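Local coordinates for putative Glycerophosphoryl diester phosphodiesterase (Silicibacter pomeroyi, PDB 3L12), which is probably a member of the glycerophosphoryl diester phosphodiesterase family, with a TIM-barrel fold, and carries a bound magnesium ion, at residues F188-L193 and E235-A240; T34-A39 and A119-I124; V53-D58 and V167-A172. All blocks are in the same frame, centred on the assembly; numbering follows the deposited sequence. Where two conformers were deposited one is given.

Followed from the N terminus, the chain opens contact 2 at 34-39 and contact 3 at 53-58 before either is closed. Residues 119-124 then close contact 2 across 79 intervening residues, and 167-172 close contact 3 across 108, so the two loops cross. Contact 1 comes after both, closing the shortest of the three loops, from 188-193 to 235-240. Contact 2 ties the start of helix 35-43 to a long loop, contact 3 lays helix 160-176 on strand 48-55, and contact 1 joins the first turns of helices 190-199 and 237-244. Contacts 1 and 3 touch where L192 CD1 packs 3.7 Å from V167 CG2; contacts 1 and 2 lie on opposite sides of the chain's centre.

Contact 1: F188-L193 and E235-A240; sequences FDWALL and ESLPQA
W190 and L237 meet because both side chains swing beside their own backbone N, anti to the carbonyl carbon (chi1 -74° for W190, -80° for L237). W190 thereby points its six-membered ring at the second helix, while L237, whose CB does not face that way, brings one branch round to it. W190 CH2 lies 3.9 Å from L237 CD2, a methyl that approaches the indole obliquely, and the two side chains cross at about a right angle. A240, one turn further along, offers its CB to the ring edge close to the indole plane, 4.1 Å from W190 CZ3. The indole reaches across the gap between two helix starts whose nearest CA atoms, those of W190 and A240, are 10.4 Å apart. Each start is capped by a side chain: D189 OD1 accepts from L192 N at 3.2 Å, from above the carboxylate plane, and S236 OG accepts from Q239 N at 3.1 Å. D189 also forms a salt bridge with R163. The indole N-H bonds to the L208 carbonyl of strand 205-209, while Y207 of the same strand meets the ring edge-to-face. Across the two segments the touch is thus wholly apolar, made by the outer carbons of the indole, while its polar NE1 is satisfied by the strand; the bond to L208 probably helps fix how the ring is turned.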
ATOM      1  N   PHE A 188      -0.127  -4.829 -27.279  1.00  8.36           N
ATOM      2  CA  PHE A 188      -0.484  -6.056 -27.960  1.00 10.17           C
ATOM      3  C   PHE A 188      -0.704  -5.767 -29.447  1.00 10.29           C
ATOM      4  O   PHE A 188      -0.642  -6.670 -30.253  1.00 12.15           O
ATOM      5  CB  PHE A 188      -1.783  -6.677 -27.442  1.00 11.07           C
ATOM      6  CG  PHE A 188      -1.615  -7.550 -26.224  1.00 12.50           C
ATOM      7  CD1 PHE A 188      -1.134  -8.836 -26.332  1.00 14.78           C
ATOM      8  CD2 PHE A 188      -1.981  -7.075 -24.997  1.00 13.67           C
ATOM      9  CE1 PHE A 188      -1.053  -9.657 -25.193  1.00 15.16           C
ATOM     10  CE2 PHE A 188      -1.870  -7.906 -23.863  1.00 14.20           C
ATOM     11  CZ  PHE A 188      -1.420  -9.167 -23.995  1.00 13.69           C
ATOM     12  N   ASP A 189      -1.021  -4.527 -29.783  1.00 10.90           N
ATOM     13  CA  ASP A 189      -1.344  -4.108 -31.188  1.00 10.95           C
ATOM     14  C   ASP A 189      -0.017  -3.797 -31.859  1.00  9.53           C
ATOM     15  O   ASP A 189       0.492  -2.670 -31.803  1.00 10.71           O
ATOM     16  CB  ASP A 189      -2.284  -2.893 -31.116  1.00 11.26           C
ATOM     17  CG  ASP A 189      -2.954  -2.562 -32.435  1.00 12.61           C
ATOM     18  OD1 ASP A 189      -2.341  -2.820 -33.470  1.00 10.87           O
ATOM     19  OD2 ASP A 189      -4.097  -2.019 -32.382  1.00 14.74           O
ATOM     20  N   TRP A 190       0.551  -4.807 -32.494  1.00  9.73           N
ATOM     21  CA  TRP A 190       1.855  -4.703 -33.081  1.00 10.44           C
ATOM     22  C   TRP A 190       1.859  -3.741 -34.270  1.00 10.43           C
ATOM     23  O   TRP A 190       2.855  -3.075 -34.502  1.00  9.45           O
ATOM     24  CB  TRP A 190       2.324  -6.099 -33.463  1.00 11.83           C
ATOM     25  CG  TRP A 190       2.744  -6.988 -32.304  1.00 12.22           C
ATOM     26  CD1 TRP A 190       2.453  -6.822 -30.985  1.00 13.93           C
ATOM     27  CD2 TRP A 190       3.473  -8.220 -32.403  1.00 12.78           C
ATOM     28  NE1 TRP A 190       3.003  -7.847 -30.246  1.00 14.34           N
ATOM     29  CE2 TRP A 190       3.618  -8.725 -31.095  1.00 14.42           C
ATOM     30  CE3 TRP A 190       4.060  -8.911 -33.461  1.00 13.96           C
ATOM     31  CZ2 TRP A 190       4.347  -9.878 -30.813  1.00 14.94           C
ATOM     32  CZ3 TRP A 190       4.751 -10.090 -33.184  1.00 14.32           C
ATOM     33  CH2 TRP A 190       4.889 -10.547 -31.859  1.00 14.16           C
ATOM     34  N   ALA A 191       0.744  -3.657 -34.998  1.00 11.08           N
ATOM     35  CA  ALA A 191       0.691  -2.720 -36.107  1.00 11.17           C
ATOM     36  C   ALA A 191       0.781  -1.319 -35.554  1.00 10.15           C
ATOM     37  O   ALA A 191       1.451  -0.489 -36.132  1.00 10.92           O
ATOM     38  CB  ALA A 191      -0.592  -2.924 -36.974  1.00 10.79           C
ATOM     39  N   LEU A 192       0.119  -1.068 -34.426  1.00  9.65           N
ATOM     40  CA  LEU A 192       0.149   0.233 -33.769  1.00  9.36           C
ATOM     41  C   LEU A 192       1.569   0.601 -33.337  1.00 10.14           C
ATOM     42  O   LEU A 192       1.935   1.768 -33.393  1.00  8.64           O
ATOM     43  CB  LEU A 192      -0.829   0.301 -32.576  1.00 12.23           C
ATOM     44  CG  LEU A 192      -1.302   1.690 -32.105  1.00 11.96           C
ATOM     45  CD1 LEU A 192      -2.147   2.411 -33.169  1.00 12.77           C
ATOM     46  CD2 LEU A 192      -2.089   1.581 -30.758  1.00 10.76           C
ATOM     47  N   LEU A 193       2.370  -0.388 -32.929  1.00  9.10           N
ATOM     48  CA  LEU A 193       3.754  -0.138 -32.536  1.00  9.40           C
ATOM     49  C   LEU A 193       4.572   0.326 -33.761  1.00  9.41           C
ATOM     50  O   LEU A 193       5.482   1.124 -33.629  1.00 10.50           O
ATOM     51  CB  LEU A 193       4.387  -1.363 -31.855  1.00 10.30           C
ATOM     52  CG  LEU A 193       3.783  -1.751 -30.520  1.00 10.27           C
ATOM     53  CD1 LEU A 193       4.346  -3.101 -30.057  1.00  8.24           C
ATOM     54  CD2 LEU A 193       4.010  -0.638 -29.460  1.00 10.48           C
ATOM     55  N   GLU A 235       8.314 -18.338 -37.228  1.00 32.99           N
ATOM     56  CA  GLU A 235       9.480 -17.866 -36.488  1.00 29.94           C
ATOM     57  C   GLU A 235       9.062 -17.767 -35.018  1.00 26.87           C
ATOM     58  O   GLU A 235       7.861 -17.838 -34.697  1.00 25.94           O
ATOM     59  CB  GLU A 235      10.001 -16.527 -37.038  1.00 30.79           C
ATOM     60  CG  GLU A 235       9.067 -15.301 -36.907  1.00 31.20           C
ATOM     61  CD  GLU A 235       9.566 -14.082 -37.713  1.00 32.25           C
ATOM     62  OE1 GLU A 235      10.776 -14.039 -38.076  1.00 33.50           O
ATOM     63  OE2 GLU A 235       8.744 -13.179 -38.011  1.00 31.84           O
ATOM     64  N   SER A 236      10.043 -17.651 -34.134  1.00 23.81           N
ATOM     65  CA  SER A 236       9.752 -17.534 -32.701  1.00 21.59           C
ATOM     66  C   SER A 236       9.241 -16.149 -32.386  1.00 20.62           C
ATOM     67  O   SER A 236       9.416 -15.214 -33.158  1.00 18.72           O
ATOM     68  CB  SER A 236      10.983 -17.826 -31.846  1.00 21.44           C
ATOM     69  OG  SER A 236      11.990 -16.833 -31.988  1.00 21.76           O
ATOM     70  N   LEU A 237       8.599 -16.019 -31.231  1.00 18.61           N
ATOM     71  CA  LEU A 237       8.123 -14.714 -30.791  1.00 18.46           C
ATOM     72  C   LEU A 237       9.316 -13.723 -30.706  1.00 17.04           C
ATOM     73  O   LEU A 237       9.221 -12.644 -31.281  1.00 16.84           O
ATOM     74  CB  LEU A 237       7.274 -14.821 -29.502  1.00 17.87           C
ATOM     75  CG  LEU A 237       5.821 -15.268 -29.725  1.00 18.10           C
ATOM     76  CD1 LEU A 237       5.042 -15.578 -28.441  1.00 18.25           C
ATOM     77  CD2 LEU A 237       5.043 -14.211 -30.549  1.00 20.26           C
ATOM     78  N   PRO A 238      10.440 -14.087 -30.029  1.00 16.94           N
ATOM     79  CA  PRO A 238      11.582 -13.191 -29.999  1.00 16.14           C
ATOM     80  C   PRO A 238      12.066 -12.754 -31.372  1.00 16.78           C
ATOM     81  O   PRO A 238      12.375 -11.567 -31.550  1.00 15.60           O
ATOM     82  CB  PRO A 238      12.683 -14.029 -29.330  1.00 17.13           C
ATOM     83  CG  PRO A 238      12.041 -15.076 -28.628  1.00 16.58           C
ATOM     84  CD  PRO A 238      10.630 -15.209 -29.085  1.00 17.02           C
ATOM     85  N   GLN A 239      12.135 -13.705 -32.323  1.00 16.52           N
ATOM     86  CA  GLN A 239      12.556 -13.379 -33.665  1.00 17.70           C
ATOM     87  C   GLN A 239      11.538 -12.440 -34.299  1.00 14.07           C
ATOM     88  O   GLN A 239      11.921 -11.473 -34.916  1.00 16.15           O
ATOM     89  CB  GLN A 239      12.766 -14.637 -34.530  1.00 19.63           C
ATOM     90  CG  GLN A 239      13.377 -14.324 -35.891  1.00 22.39           C
ATOM     91  CD  GLN A 239      14.717 -13.580 -35.786  1.00 23.81           C
ATOM     92  OE1 GLN A 239      14.774 -12.355 -35.978  1.00 25.62           O
ATOM     93  NE2 GLN A 239      15.771 -14.295 -35.410  1.00 24.00           N
ATOM     94  N   ALA A 240      10.251 -12.719 -34.143  1.00 14.03           N
ATOM     95  CA  ALA A 240       9.205 -11.891 -34.724  1.00 13.59           C
ATOM     96  C   ALA A 240       9.290 -10.444 -34.223  1.00 13.59           C
ATOM     97  O   ALA A 240       9.107  -9.485 -34.981  1.00 12.94           O
ATOM     98  CB  ALA A 240       7.823 -12.478 -34.404  1.00 15.04           C
TER

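Contact 2: T34-A39 and A119-I124; sequences TLEGFA and AFLTGI
T34, the N-cap of helix 35-43, which connects strands 19-23 and 48-55 of the barrel, meets I124 in the long loop between helices 110-114 and 129-137. T34 CG2 and I124 CG2 are 3.6 Å apart, methyl against methyl, with the two side chains crossing at about a right angle. The other branch of T34 is the capping one: OG1 stands between the backbone N and the carbonyl carbon (chi1 62°), where it accepts from G37 N at 3.0 Å, and it is also hydrogen-bonded to the P31 carbonyl. The side chains of E36, in the first turn, and I124 point toward each other from opposite directions. The E36 chain bends at chi2 (74°), bringing the carboxylate over two methyls: OE1 sits 3.5 Å from I124 CG2 and OE2 3.5 Å from I124 CD1. In this TIM-barrel fold the arrangement sets the loop against the start of a barrel helix, and the nearby helix N terminus would be expected to favour the negative charge of E36. L121 CD1 lies 4.1 Å from E36 CB, a touch that is less certain because L121 has two conformers. The loop itself is held by backbone bonds from A119 to V29 and from L121 to G103, and D101 OD1 bonds I124 N. On the dimer side, F120 N bonds to Q302 OE1 of the second subunit, and L121 packs on A44 of that subunit.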
ATOM      1  N   THR A  34      -4.979   4.524 -10.849  1.00  8.07           N
ATOM      2  CA  THR A  34      -5.357   5.746 -10.175  1.00  7.13           C
ATOM      3  C   THR A  34      -4.120   6.536  -9.762  1.00  9.29           C
ATOM      4  O   THR A  34      -3.061   5.983  -9.460  1.00  7.80           O
ATOM      5  CB  THR A  34      -6.212   5.515  -8.923  1.00  6.50           C
ATOM      6  OG1 THR A  34      -5.470   4.754  -7.961  1.00  8.41           O
ATOM      7  CG2 THR A  34      -7.526   4.719  -9.345  1.00  9.92           C
ATOM      8  N   LEU A  35      -4.222   7.842  -9.798  1.00  7.76           N
ATOM      9  CA  LEU A  35      -3.112   8.727  -9.324  1.00  8.00           C
ATOM     10  C   LEU A  35      -2.733   8.339  -7.897  1.00  8.85           C
ATOM     11  O   LEU A  35      -1.573   8.288  -7.539  1.00 10.33           O
ATOM     12  CB  LEU A  35      -3.492  10.163  -9.414  1.00  8.80           C
ATOM     13  CG  LEU A  35      -3.846  10.782 -10.790  1.00  9.64           C
ATOM     14  CD1 LEU A  35      -4.164  12.359 -10.617  1.00 13.08           C
ATOM     15  CD2 LEU A  35      -2.722  10.542 -11.786  1.00 10.07           C
ATOM     16  N   GLU A  36      -3.736   8.014  -7.081  1.00  8.94           N
ATOM     17  CA  GLU A  36      -3.475   7.576  -5.706  1.00 11.10           C
ATOM     18  C   GLU A  36      -2.618   6.311  -5.644  1.00 10.17           C
ATOM     19  O   GLU A  36      -1.655   6.218  -4.844  1.00 11.30           O
ATOM     20  CB  GLU A  36      -4.814   7.429  -4.941  1.00 12.87           C
ATOM     21  CG  GLU A  36      -5.669   8.738  -4.852  1.00 13.20           C
ATOM     22  CD  GLU A  36      -6.394   9.196  -6.129  1.00 12.93           C
ATOM     23  OE1 GLU A  36      -6.312   8.570  -7.197  1.00 11.58           O
ATOM     24  OE2 GLU A  36      -7.070  10.237  -6.095  1.00 19.42           O
ATOM     25  N   GLY A  37      -2.922   5.348  -6.487  1.00  6.72           N
ATOM     26  CA  GLY A  37      -2.200   4.103  -6.535  1.00  6.82           C
ATOM     27  C   GLY A  37      -0.807   4.281  -7.112  1.00  7.30           C
ATOM     28  O   GLY A  37       0.146   3.612  -6.692  1.00  9.05           O
ATOM     29  N   PHE A  38      -0.667   5.228  -8.070  1.00  6.79           N
ATOM     30  CA  PHE A  38       0.667   5.477  -8.625  1.00  7.91           C
ATOM     31  C   PHE A  38       1.579   6.120  -7.603  1.00  9.03           C
ATOM     32  O   PHE A  38       2.729   5.733  -7.491  1.00 10.46           O
ATOM     33  CB  PHE A  38       0.623   6.278  -9.944  1.00  8.72           C
ATOM     34  CG  PHE A  38      -0.025   5.553 -11.086  1.00  9.49           C
ATOM     35  CD1 PHE A  38       0.490   4.343 -11.546  1.00  8.47           C
ATOM     36  CD2 PHE A  38      -1.185   6.039 -11.699  1.00  8.56           C
ATOM     37  CE1 PHE A  38      -0.106   3.669 -12.617  1.00  8.85           C
ATOM     38  CE2 PHE A  38      -1.786   5.347 -12.738  1.00  7.73           C
ATOM     39  CZ  PHE A  38      -1.233   4.175 -13.212  1.00  9.29           C
ATOM     40  N   ALA A  39       1.049   7.053  -6.823  1.00  7.93           N
ATOM     41  CA  ALA A  39       1.844   7.679  -5.789  1.00  9.77           C
ATOM     42  C   ALA A  39       2.250   6.687  -4.736  1.00  9.84           C
ATOM     43  O   ALA A  39       3.384   6.725  -4.235  1.00 10.45           O
ATOM     44  CB  ALA A  39       1.079   8.825  -5.147  1.00  9.84           C
ATOM     45  N   ALA A 119      -7.179  -1.528  -0.927  1.00  7.23           N
ATOM     46  CA  ALA A 119      -7.885  -0.467  -0.254  1.00  8.02           C
ATOM     47  C   ALA A 119      -9.127  -0.058  -1.026  1.00  8.86           C
ATOM     48  O   ALA A 119      -9.166  -0.154  -2.242  1.00  9.07           O
ATOM     49  CB  ALA A 119      -6.987   0.745  -0.049  1.00  9.36           C
ATOM     50  N   PHE A 120     -10.125   0.408  -0.288  1.00  7.62           N
ATOM     51  CA  PHE A 120     -11.406   0.757  -0.901  1.00  7.76           C
ATOM     52  C   PHE A 120     -11.619   2.226  -0.718  1.00  8.02           C
ATOM     53  O   PHE A 120     -11.962   2.670   0.397  1.00  8.87           O
ATOM     54  CB  PHE A 120     -12.573  -0.061  -0.298  1.00  7.58           C
ATOM     55  CG  PHE A 120     -13.855   0.131  -1.065  1.00  7.87           C
ATOM     56  CD1 PHE A 120     -14.124  -0.694  -2.140  1.00  7.99           C
ATOM     57  CD2 PHE A 120     -14.756   1.123  -0.726  1.00 10.58           C
ATOM     58  CE1 PHE A 120     -15.289  -0.514  -2.895  1.00  8.91           C
ATOM     59  CE2 PHE A 120     -15.936   1.309  -1.479  1.00 10.32           C
ATOM     60  CZ  PHE A 120     -16.188   0.469  -2.556  1.00 10.05           C
ATOM     61  N   LEU A 121     -11.436   2.964  -1.821  0.70  6.83           N
ATOM     62  CA  LEU A 121     -11.510   4.401  -1.852  0.70  6.81           C
ATOM     63  C   LEU A 121     -12.790   4.850  -2.573  0.70  6.96           C
ATOM     64  O   LEU A 121     -13.238   4.174  -3.468  0.70  8.10           O
ATOM     65  CB  LEU A 121     -10.267   5.009  -2.572  0.70  7.82           C
ATOM     66  CG  LEU A 121      -8.861   4.719  -2.028  0.70  7.42           C
ATOM     67  CD1 LEU A 121      -7.712   5.392  -2.863  0.70  6.78           C
ATOM     68  CD2 LEU A 121      -8.817   5.159  -0.539  0.70 10.55           C
ATOM     69  N   THR A 122     -13.253   6.048  -2.213  1.00  7.73           N
ATOM     70  CA  THR A 122     -14.447   6.666  -2.812  1.00  8.83           C
ATOM     71  C   THR A 122     -14.063   8.080  -3.265  1.00 10.66           C
ATOM     72  O   THR A 122     -13.231   8.768  -2.614  1.00  9.28           O
ATOM     73  CB  THR A 122     -15.607   6.624  -1.817  1.00  9.72           C
ATOM     74  OG1 THR A 122     -15.969   5.261  -1.512  1.00  8.87           O
ATOM     75  CG2 THR A 122     -16.829   7.389  -2.365  1.00  9.42           C
ATOM     76  N   GLY A 123     -14.618   8.464  -4.401  1.00  8.78           N
ATOM     77  CA  GLY A 123     -14.389   9.781  -4.979  1.00 10.21           C
ATOM     78  C   GLY A 123     -13.188   9.844  -5.886  1.00 12.28           C
ATOM     79  O   GLY A 123     -12.613  10.914  -6.080  1.00 14.06           O
ATOM     80  N   ILE A 124     -12.821   8.707  -6.474  1.00  9.53           N
ATOM     81  CA  ILE A 124     -11.659   8.591  -7.343  1.00 10.03           C
ATOM     82  C   ILE A 124     -12.088   8.464  -8.777  1.00 11.67           C
ATOM     83  O   ILE A 124     -12.842   7.584  -9.148  1.00 10.35           O
ATOM     84  CB  ILE A 124     -10.781   7.360  -6.952  1.00 10.28           C
ATOM     85  CG1 ILE A 124     -10.496   7.282  -5.422  1.00 11.85           C
ATOM     86  CG2 ILE A 124      -9.486   7.283  -7.848  1.00 14.18           C
ATOM     87  CD1 ILE A 124      -9.877   8.552  -4.836  1.00 12.58           C
TER

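Contact 3: V53-D58 and V167-A172; sequences VVMTAD and VAAVLA
V53 and V170 form the buried part of this contact, and the selenomethionine M55 with A169 its partly exposed part, packed at much the same distance. V53 CG1 and V170 CG2 are 3.9 Å apart, the two isopropyl groups sliding past each other in opposite directions. On the strand residue the touching branch is the one anti to the backbone N, while on the helix residue it is the one beside that N. L148 of strand 145-150 also packs on both valines. Nearer the surface, M55 has a CB that does not face the helix, yet its chain bends twice (chi2 -60°, chi3 -63°) and curls the terminal methyl round to it. M55 CE ends 3.8 Å from A169 CB, and this methyl makes the closest approach of the residue. P61 of strand 61-63 touches V53, M55 and A169, bridging the two parts. Beyond M55 the chain leaves the sheet and turns into solvent at A57 and D58. There T56 OG1 donates to D58 OD1 at 2.7 Å, meeting it on the anti side and 34° out of the carboxylate plane; T56 OG1 also bonds to V60 N, and D58 OD1 to Y94 N, so side chains tie the turn together. The strand that presents V53 outward also carries E50 and D52, which with E149 of strand 145-150 form the magnesium site. Such packing of an outer helix through apolar side chains on a strand of the barrel sheet, here paired in parallel with 19-23 and 145-150, is the layering of a TIM barrel.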
ATOM      1  N   VAL A  53      -3.585   3.141 -21.700  1.00  8.15           N
ATOM      2  CA  VAL A  53      -4.179   4.358 -22.221  1.00  8.56           C
ATOM      3  C   VAL A  53      -5.181   4.015 -23.313  1.00  8.62           C
ATOM      4  O   VAL A  53      -4.909   3.201 -24.176  1.00  7.90           O
ATOM      5  CB  VAL A  53      -3.120   5.333 -22.750  1.00  7.96           C
ATOM      6  CG1 VAL A  53      -3.756   6.631 -23.345  1.00  8.54           C
ATOM      7  CG2 VAL A  53      -2.113   5.669 -21.622  1.00  8.01           C
ATOM      8  N   VAL A  54      -6.359   4.632 -23.192  0.70  8.89           N
ATOM      9  CA  VAL A  54      -7.483   4.466 -24.102  0.70  9.18           C
ATOM     10  C   VAL A  54      -8.033   5.867 -24.465  0.70  8.56           C
ATOM     11  O   VAL A  54      -7.963   6.823 -23.649  0.70  9.03           O
ATOM     12  CB  VAL A  54      -8.555   3.590 -23.354  0.70 10.65           C
ATOM     13  CG1 VAL A  54      -9.830   3.524 -24.131  0.70 11.35           C
ATOM     14  CG2 VAL A  54      -7.978   2.179 -22.986  0.70 11.76           C
HETATM   15  N   MSE A  55      -8.570   6.035 -25.688  1.00  7.94           N
HETATM   16  CA  MSE A  55      -9.144   7.296 -26.115  1.00  7.49           C
HETATM   17  C   MSE A  55     -10.652   7.461 -25.806  1.00  8.04           C
HETATM   18  O   MSE A  55     -11.415   6.539 -26.055  1.00  9.03           O
HETATM   19  CB  MSE A  55      -8.999   7.450 -27.622  1.00  9.20           C
HETATM   20  CG  MSE A  55      -7.577   7.422 -28.180  1.00  9.05           C
HETATM   21 SE   MSE A  55      -6.503   8.859 -27.430  0.75 11.08          SE
HETATM   22  CE  MSE A  55      -7.253  10.223 -27.938  1.00 11.09           C
ATOM     23  N   THR A  56     -11.028   8.633 -25.319  1.00  8.23           N
ATOM     24  CA  THR A  56     -12.444   8.972 -25.155  1.00  8.20           C
ATOM     25  C   THR A  56     -13.020   9.453 -26.500  1.00  9.75           C
ATOM     26  O   THR A  56     -12.310   9.675 -27.492  1.00  8.28           O
ATOM     27  CB  THR A  56     -12.618  10.094 -24.133  1.00  9.38           C
ATOM     28  OG1 THR A  56     -12.026  11.283 -24.647  1.00  8.33           O
ATOM     29  CG2 THR A  56     -11.972   9.718 -22.751  1.00  9.31           C
ATOM     30  N   ALA A  57     -14.337   9.682 -26.514  1.00  9.83           N
ATOM     31  CA  ALA A  57     -15.011  10.191 -27.715  1.00 10.63           C
ATOM     32  C   ALA A  57     -14.485  11.546 -28.121  1.00  9.93           C
ATOM     33  O   ALA A  57     -14.419  11.865 -29.320  1.00 10.22           O
ATOM     34  CB  ALA A  57     -16.529  10.307 -27.463  1.00 10.35           C
ATOM     35  N   ASP A  58     -14.119  12.354 -27.128  1.00  9.88           N
ATOM     36  CA  ASP A  58     -13.626  13.706 -27.393  1.00 11.13           C
ATOM     37  C   ASP A  58     -12.117  13.799 -27.526  1.00 10.80           C
ATOM     38  O   ASP A  58     -11.556  14.896 -27.431  1.00 12.57           O
ATOM     39  CB  ASP A  58     -14.215  14.752 -26.413  1.00 11.80           C
ATOM     40  CG  ASP A  58     -14.038  14.410 -24.917  1.00 13.59           C
ATOM     41  OD1 ASP A  58     -13.849  13.239 -24.461  1.00 10.34           O
ATOM     42  OD2 ASP A  58     -14.185  15.409 -24.165  1.00 14.56           O
ATOM     43  N   VAL A 167      -2.092   7.572 -31.480  1.00  9.51           N
ATOM     44  CA  VAL A 167      -0.658   7.645 -31.280  1.00  7.22           C
ATOM     45  C   VAL A 167      -0.217   9.104 -31.142  1.00  7.57           C
ATOM     46  O   VAL A 167       0.493   9.457 -30.201  1.00  9.47           O
ATOM     47  CB  VAL A 167       0.112   6.894 -32.400  1.00  8.79           C
ATOM     48  CG1 VAL A 167       1.655   7.185 -32.300  1.00 10.42           C
ATOM     49  CG2 VAL A 167      -0.137   5.408 -32.315  1.00  8.29           C
ATOM     50  N   ALA A 168      -0.712   9.969 -31.997  1.00  8.06           N
ATOM     51  CA  ALA A 168      -0.302  11.376 -31.956  1.00  7.85           C
ATOM     52  C   ALA A 168      -0.729  12.076 -30.656  1.00  8.17           C
ATOM     53  O   ALA A 168       0.009  12.941 -30.119  1.00  7.74           O
ATOM     54  CB  ALA A 168      -0.847  12.129 -33.184  1.00  8.22           C
ATOM     55  N   ALA A 169      -1.926  11.733 -30.191  1.00  8.82           N
ATOM     56  CA  ALA A 169      -2.468  12.288 -28.973  1.00  8.40           C
ATOM     57  C   ALA A 169      -1.661  11.846 -27.735  1.00  8.54           C
ATOM     58  O   ALA A 169      -1.360  12.653 -26.882  1.00  9.60           O
ATOM     59  CB  ALA A 169      -3.980  11.911 -28.859  1.00  7.47           C
ATOM     60  N   VAL A 170      -1.336  10.564 -27.670  1.00  6.20           N
ATOM     61  CA  VAL A 170      -0.494  10.040 -26.606  1.00  7.05           C
ATOM     62  C   VAL A 170       0.864  10.739 -26.640  1.00  6.25           C
ATOM     63  O   VAL A 170       1.380  11.229 -25.627  1.00  8.30           O
ATOM     64  CB  VAL A 170      -0.379   8.512 -26.723  1.00  8.43           C
ATOM     65  CG1 VAL A 170       0.713   7.966 -25.824  1.00  8.55           C
ATOM     66  CG2 VAL A 170      -1.735   7.879 -26.405  1.00  8.34           C
ATOM     67  N   LEU A 171       1.451  10.868 -27.821  1.00  7.42           N
ATOM     68  CA  LEU A 171       2.780  11.529 -27.935  1.00  9.08           C
ATOM     69  C   LEU A 171       2.763  13.004 -27.541  1.00  9.87           C
ATOM     70  O   LEU A 171       3.717  13.490 -26.937  1.00 10.65           O
ATOM     71  CB  LEU A 171       3.343  11.370 -29.339  1.00  8.89           C
ATOM     72  CG  LEU A 171       3.780   9.934 -29.640  1.00  9.30           C
ATOM     73  CD1 LEU A 171       4.112   9.754 -31.134  1.00  8.13           C
ATOM     74  CD2 LEU A 171       4.975   9.507 -28.758  1.00  9.97           C
ATOM     75  N   ALA A 172       1.693  13.707 -27.892  1.00 10.39           N
ATOM     76  CA  ALA A 172       1.538  15.115 -27.532  1.00 12.27           C
ATOM     77  C   ALA A 172       1.609  15.263 -26.019  1.00 12.38           C
ATOM     78  O   ALA A 172       2.274  16.198 -25.504  1.00 11.72           O
ATOM     79  CB  ALA A 172       0.223  15.694 -28.077  1.00 13.26           C
TER